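Local coordinates for protein PpBBE-like 1 D396N (Physcomitrella patens subsp. patens, PDB 6EO5) that oxidises cellobiose as a berberine bridge enzyme-like flavoprotein of the VAO family, carrying a bi-covalently bound FAD, at residues A[350-363]-A[408-422]. Numbering follows the deposited sequence.
Sequences AMINAMNTGSNAYF and QTSYITRYWKVVRTY
Tyr411 OH donates to Met355 O at 2.6 Å, in the carbonyl plane on a lone pair, tying the ring to the end of helix 350-355. Gln408 NE2 bonds Ser359 O at 3.0 Å and also bonds Ser398 O. The bond to Ser359 is near-straight, with an N-H...O angle of 158°. The bend at chi2 folds the Gln408 amide back to the 359-360 backbone, where a water links Gln408 OE1 to Ser359 N.

Ring contacts fill the middle. The CG of Tyr411, anti to the backbone N, carries the ring to the turn 355-358, whose Gly358 CA lies over one face, 4.0 Å from the ring centroid, a CH-pi contact; Thr357 OG1 and Ala361 CB meet the ring's edge. Phe363 CE2 stands over the centre of the Tyr415 face, yet the planes are inclined at 33°, an oblique aromatic pair; Ile412 CD1 also touches Phe363 CE2.

Apolar packing brings the helices together. Ala354 CB rests 3.9 Å from Val418 CG2, Ala350 CB touches both Val418 CG1 and Tyr422 CE2, and Met351 CG contacts Val419 CG2.

The axes of helices 350-355 and 408-420 approach to 9.1 Å and run antiparallel (172°). With strand 361-367 from the antiparallel seven-stranded sheet, the pair forms a helix-on-sheet layer, consistent with the substrate domain of VAO-family flavoproteins.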
loop_
_atom_site.group_PDB
_atom_site.type_symbol
_atom_site.label_atom_id
_atom_site.label_comp_id
_atom_site.label_asym_id
_atom_site.label_seq_id
_atom_site.Cartn_x
_atom_site.Cartn_y
_atom_site.Cartn_z
ATOM N N ALA A 350 -16.415 -9.737 20.059
ATOM C CA ALA A 350 -17.047 -8.480 19.673
ATOM C C ALA A 350 -16.771 -8.170 18.209
ATOM O O ALA A 350 -17.655 -7.694 17.485
ATOM C CB ALA A 350 -16.560 -7.344 20.577
ATOM N N MET A 351 -15.554 -8.467 17.757
ATOM C CA MET A 351 -15.184 -8.265 16.366
ATOM C C MET A 351 -16.011 -9.153 15.443
ATOM O O MET A 351 -16.578 -8.676 14.453
ATOM C CB MET A 351 -13.692 -8.542 16.197
ATOM C CG MET A 351 -13.192 -8.389 14.799
ATOM S SD MET A 351 -11.444 -8.776 14.735
ATOM C CE MET A 351 -11.477 -10.556 14.973
ATOM N N ILE A 352 -16.103 -10.452 15.761
ATOM C CA ILE A 352 -16.844 -11.376 14.906
ATOM C C ILE A 352 -18.335 -11.074 14.955
ATOM O O ILE A 352 -19.021 -11.109 13.926
ATOM C CB ILE A 352 -16.542 -12.836 15.292
ATOM C CG1 ILE A 352 -15.036 -13.111 15.205
ATOM C CG2 ILE A 352 -17.326 -13.807 14.406
ATOM C CD1 ILE A 352 -14.617 -14.449 15.773
ATOM N N ASN A 353 -18.866 -10.750 16.134
ATOM C CA ASN A 353 -20.283 -10.399 16.193
ATOM C C ASN A 353 -20.567 -9.164 15.348
ATOM O O ASN A 353 -21.532 -9.142 14.570
ATOM C CB ASN A 353 -20.726 -10.186 17.639
ATOM C CG ASN A 353 -20.715 -11.467 18.436
ATOM O OD1 ASN A 353 -20.696 -12.563 17.872
ATOM N ND2 ASN A 353 -20.724 -11.341 19.758
ATOM N N ALA A 354 -19.721 -8.133 15.475
ATOM C CA ALA A 354 -19.861 -6.941 14.646
ATOM C C ALA A 354 -19.749 -7.277 13.165
ATOM O O ALA A 354 -20.540 -6.785 12.351
ATOM C CB ALA A 354 -18.813 -5.902 15.038
ATOM N N MET A 355 -18.775 -8.112 12.792
ATOM C CA MET A 355 -18.673 -8.532 11.399
ATOM C C MET A 355 -19.957 -9.216 10.937
ATOM O O MET A 355 -20.429 -8.981 9.819
ATOM C CB MET A 355 -17.464 -9.459 11.197
ATOM C CG MET A 355 -17.378 -10.047 9.791
ATOM S SD MET A 355 -16.013 -11.184 9.478
ATOM C CE MET A 355 -16.584 -12.642 10.340
ATOM N N ASN A 356 -20.553 -10.052 11.784
ATOM C CA ASN A 356 -21.711 -10.806 11.317
ATOM C C ASN A 356 -23.007 -9.991 11.298
ATOM O O ASN A 356 -24.056 -10.546 10.955
ATOM C CB ASN A 356 -21.894 -12.077 12.155
ATOM C CG ASN A 356 -20.768 -13.115 11.938
ATOM O OD1 ASN A 356 -20.181 -13.234 10.848
ATOM N ND2 ASN A 356 -20.472 -13.868 12.989
ATOM N N THR A 357 -22.979 -8.692 11.618
ATOM C CA THR A 357 -24.174 -7.878 11.431
ATOM C C THR A 357 -24.334 -7.391 10.008
ATOM O O THR A 357 -25.218 -6.573 9.758
ATOM C CB THR A 357 -24.175 -6.662 12.354
ATOM O OG1 THR A 357 -23.095 -5.805 11.996
ATOM C CG2 THR A 357 -24.045 -7.073 13.804
ATOM N N GLY A 358 -23.506 -7.850 9.076
ATOM C CA GLY A 358 -23.547 -7.344 7.720
ATOM C C GLY A 358 -23.065 -8.347 6.700
ATOM O O GLY A 358 -22.969 -9.538 7.004
ATOM N N SER A 359 -22.768 -7.894 5.487
ATOM C CA SER A 359 -22.343 -8.810 4.436
ATOM C C SER A 359 -21.652 -8.022 3.324
ATOM O O SER A 359 -21.598 -6.791 3.342
ATOM C CB SER A 359 -23.533 -9.603 3.908
ATOM O OG SER A 359 -24.254 -8.834 2.977
ATOM N N ASN A 360 -21.127 -8.755 2.351
ATOM C CA ASN A 360 -20.352 -8.181 1.259
ATOM C C ASN A 360 -19.243 -7.280 1.812
ATOM O O ASN A 360 -19.168 -6.083 1.531
ATOM C CB ASN A 360 -21.272 -7.445 0.277
ATOM C CG ASN A 360 -20.613 -7.176 -1.078
ATOM O OD1 ASN A 360 -19.535 -7.693 -1.392
ATOM N ND2 ASN A 360 -21.268 -6.356 -1.887
ATOM N N ALA A 361 -18.384 -7.896 2.630
ATOM C CA ALA A 361 -17.206 -7.267 3.217
ATOM C C ALA A 361 -16.111 -8.319 3.398
ATOM O O ALA A 361 -16.358 -9.525 3.291
ATOM C CB ALA A 361 -17.534 -6.615 4.559
ATOM N N TYR A 362 -14.888 -7.863 3.684
ATOM C CA TYR A 362 -13.824 -8.790 4.053
ATOM C C TYR A 362 -12.824 -8.106 4.982
ATOM O O TYR A 362 -12.817 -6.882 5.135
ATOM C CB TYR A 362 -13.138 -9.379 2.818
ATOM C CG TYR A 362 -12.475 -8.382 1.905
ATOM C CD1 TYR A 362 -11.149 -8.033 2.080
ATOM C CD2 TYR A 362 -13.161 -7.824 0.842
ATOM C CE1 TYR A 362 -10.537 -7.126 1.231
ATOM C CE2 TYR A 362 -12.561 -6.921 -0.010
ATOM C CZ TYR A 362 -11.250 -6.568 0.186
ATOM O OH TYR A 362 -10.624 -5.670 -0.667
ATOM N N PHE A 363 -11.986 -8.931 5.622
ATOM C CA PHE A 363 -11.112 -8.508 6.720
ATOM C C PHE A 363 -9.804 -9.293 6.673
ATOM O O PHE A 363 -9.821 -10.530 6.709
ATOM C CB PHE A 363 -11.823 -8.701 8.061
ATOM C CG PHE A 363 -13.154 -8.007 8.125
ATOM C CD1 PHE A 363 -14.302 -8.624 7.630
ATOM C CD2 PHE A 363 -13.259 -6.717 8.638
ATOM C CE1 PHE A 363 -15.534 -7.968 7.651
ATOM C CE2 PHE A 363 -14.494 -6.069 8.671
ATOM C CZ PHE A 363 -15.625 -6.698 8.180
ATOM N N GLN A 408 -23.523 0.179 3.987
ATOM C CA GLN A 408 -22.200 -0.444 3.979
ATOM C C GLN A 408 -21.167 0.440 4.660
ATOM O O GLN A 408 -20.258 -0.064 5.334
ATOM C CB GLN A 408 -21.761 -0.746 2.550
ATOM C CG GLN A 408 -22.496 -1.873 1.906
ATOM C CD GLN A 408 -22.294 -3.179 2.634
ATOM O OE1 GLN A 408 -22.959 -3.451 3.635
ATOM N NE2 GLN A 408 -21.370 -4.005 2.135
ATOM N N THR A 409 -21.281 1.761 4.477
ATOM C CA THR A 409 -20.365 2.691 5.129
ATOM C C THR A 409 -20.590 2.712 6.633
ATOM O O THR A 409 -19.631 2.764 7.411
ATOM C CB THR A 409 -20.529 4.091 4.532
ATOM O OG1 THR A 409 -20.191 4.056 3.141
ATOM C CG2 THR A 409 -19.628 5.082 5.220
ATOM N N SER A 410 -21.855 2.681 7.060
ATOM C CA SER A 410 -22.156 2.623 8.484
ATOM C C SER A 410 -21.715 1.299 9.082
ATOM O O SER A 410 -21.217 1.257 10.211
ATOM C CB SER A 410 -23.648 2.829 8.701
ATOM O OG SER A 410 -23.931 4.210 8.676
ATOM N N TYR A 411 -21.898 0.207 8.338
ATOM C CA TYR A 411 -21.499 -1.110 8.815
ATOM C C TYR A 411 -20.007 -1.160 9.120
ATOM O O TYR A 411 -19.601 -1.568 10.212
ATOM C CB TYR A 411 -21.891 -2.156 7.780
ATOM C CG TYR A 411 -21.215 -3.487 7.925
ATOM C CD1 TYR A 411 -21.500 -4.324 8.998
ATOM C CD2 TYR A 411 -20.311 -3.932 6.964
ATOM C CE1 TYR A 411 -20.887 -5.555 9.121
ATOM C CE2 TYR A 411 -19.696 -5.160 7.073
ATOM C CZ TYR A 411 -19.987 -5.966 8.156
ATOM O OH TYR A 411 -19.375 -7.185 8.269
ATOM N N ILE A 412 -19.173 -0.705 8.184
ATOM C CA ILE A 412 -17.736 -0.836 8.397
ATOM C C ILE A 412 -17.224 0.182 9.413
ATOM O O ILE A 412 -16.171 -0.037 10.034
ATOM C CB ILE A 412 -16.979 -0.740 7.055
ATOM C CG1 ILE A 412 -15.643 -1.461 7.164
ATOM C CG2 ILE A 412 -16.786 0.704 6.629
ATOM C CD1 ILE A 412 -15.752 -2.977 7.080
ATOM N N THR A 413 -17.953 1.277 9.623
ATOM C CA THR A 413 -17.556 2.243 10.641
ATOM C C THR A 413 -17.966 1.789 12.040
ATOM O O THR A 413 -17.214 1.986 13.006
ATOM C CB THR A 413 -18.153 3.609 10.311
ATOM O OG1 THR A 413 -17.577 4.067 9.080
ATOM C CG2 THR A 413 -17.867 4.610 11.416
ATOM N N ARG A 414 -19.150 1.186 12.172
ATOM C CA ARG A 414 -19.502 0.505 13.413
ATOM C C ARG A 414 -18.446 -0.529 13.775
ATOM O O ARG A 414 -18.002 -0.608 14.929
ATOM C CB ARG A 414 -20.857 -0.179 13.271
ATOM C CG ARG A 414 -22.055 0.707 13.368
ATOM C CD ARG A 414 -23.294 -0.160 13.320
ATOM N NE ARG A 414 -23.635 -0.623 11.971
ATOM C CZ ARG A 414 -24.625 -0.105 11.236
ATOM N NH1 ARG A 414 -25.375 0.891 11.739
ATOM N NH2 ARG A 414 -24.871 -0.584 10.006
ATOM N N TYR A 415 -18.042 -1.344 12.792
ATOM C CA TYR A 415 -17.053 -2.385 13.030
ATOM C C TYR A 415 -15.753 -1.791 13.552
ATOM O O TYR A 415 -15.180 -2.286 14.533
ATOM C CB TYR A 415 -16.819 -3.166 11.739
ATOM C CG TYR A 415 -15.731 -4.237 11.819
ATOM C CD1 TYR A 415 -14.377 -3.908 11.698
ATOM C CD2 TYR A 415 -16.059 -5.573 11.991
ATOM C CE1 TYR A 415 -13.388 -4.882 11.769
ATOM C CE2 TYR A 415 -15.081 -6.549 12.056
ATOM C CZ TYR A 415 -13.754 -6.204 11.944
ATOM O OH TYR A 415 -12.799 -7.182 12.002
ATOM N N TRP A 416 -15.267 -0.728 12.901
ATOM C CA TRP A 416 -14.036 -0.088 13.360
ATOM C C TRP A 416 -14.165 0.380 14.803
ATOM O O TRP A 416 -13.214 0.274 15.583
ATOM C CB TRP A 416 -13.675 1.088 12.454
ATOM C CG TRP A 416 -12.317 1.667 12.743
ATOM C CD1 TRP A 416 -11.149 1.368 12.099
ATOM C CD2 TRP A 416 -11.978 2.629 13.763
ATOM N NE1 TRP A 416 -10.109 2.080 12.652
ATOM C CE2 TRP A 416 -10.590 2.865 13.669
ATOM C CE3 TRP A 416 -12.716 3.314 14.738
ATOM C CZ2 TRP A 416 -9.919 3.754 14.515
ATOM C CZ3 TRP A 416 -12.050 4.198 15.578
ATOM C CH2 TRP A 416 -10.662 4.405 15.463
ATOM N N LYS A 417 -15.341 0.892 15.184
ATOM C CA LYS A 417 -15.500 1.396 16.541
ATOM C C LYS A 417 -15.564 0.265 17.562
ATOM O O LYS A 417 -15.110 0.443 18.700
ATOM C CB LYS A 417 -16.741 2.283 16.629
ATOM C CG LYS A 417 -16.556 3.634 15.954
ATOM C CD LYS A 417 -17.799 4.489 16.084
ATOM C CE LYS A 417 -17.685 5.741 15.239
ATOM N NZ LYS A 417 -18.901 6.597 15.365
ATOM N N VAL A 418 -16.115 -0.894 17.183
ATOM C CA VAL A 418 -16.093 -2.057 18.071
ATOM C C VAL A 418 -14.657 -2.499 18.324
ATOM O O VAL A 418 -14.226 -2.637 19.474
ATOM C CB VAL A 418 -16.938 -3.206 17.491
ATOM C CG1 VAL A 418 -16.751 -4.472 18.316
ATOM C CG2 VAL A 418 -18.406 -2.821 17.436
ATOM N N VAL A 419 -13.889 -2.719 17.253
ATOM C CA VAL A 419 -12.513 -3.168 17.439
ATOM C C VAL A 419 -11.711 -2.130 18.219
ATOM O O VAL A 419 -10.854 -2.483 19.040
ATOM C CB VAL A 419 -11.849 -3.494 16.083
ATOM C CG1 VAL A 419 -10.359 -3.849 16.286
ATOM C CG2 VAL A 419 -12.600 -4.624 15.382
ATOM N N ARG A 420 -11.985 -0.837 17.986
ATOM C CA ARG A 420 -11.214 0.240 18.615
ATOM C C ARG A 420 -11.155 0.095 20.134
ATOM O O ARG A 420 -10.127 0.398 20.756
ATOM C CB ARG A 420 -11.821 1.596 18.248
ATOM C CG ARG A 420 -11.244 2.774 19.027
ATOM C CD ARG A 420 -9.812 2.962 18.624
ATOM N NE ARG A 420 -9.164 4.080 19.294
ATOM C CZ ARG A 420 -8.370 3.962 20.355
ATOM N NH1 ARG A 420 -8.147 2.773 20.898
ATOM N NH2 ARG A 420 -7.798 5.039 20.877
ATOM N N THR A 421 -12.254 -0.367 20.739
ATOM C CA THR A 421 -12.307 -0.607 22.178
ATOM C C THR A 421 -11.209 -1.560 22.643
ATOM O O THR A 421 -10.730 -1.448 23.777
ATOM C CB THR A 421 -13.686 -1.164 22.546
ATOM O OG1 THR A 421 -14.676 -0.143 22.373
ATOM C CG2 THR A 421 -13.721 -1.667 23.978
ATOM N N TYR A 422 -10.786 -2.495 21.790
ATOM C CA TYR A 422 -9.849 -3.528 22.204
ATOM C C TYR A 422 -8.465 -3.374 21.588
ATOM O O TYR A 422 -7.596 -4.206 21.854
ATOM C CB TYR A 422 -10.409 -4.919 21.870
ATOM C CG TYR A 422 -11.790 -5.169 22.426
ATOM C CD1 TYR A 422 -11.967 -5.636 23.725
ATOM C CD2 TYR A 422 -12.927 -4.914 21.660
ATOM C CE1 TYR A 422 -13.238 -5.852 24.239
ATOM C CE2 TYR A 422 -14.196 -5.136 22.161
ATOM C CZ TYR A 422 -14.343 -5.605 23.449
ATOM O OH TYR A 422 -15.607 -5.819 23.945
HETATM O O HOH W 1 -24.011 -5.334 5.435
#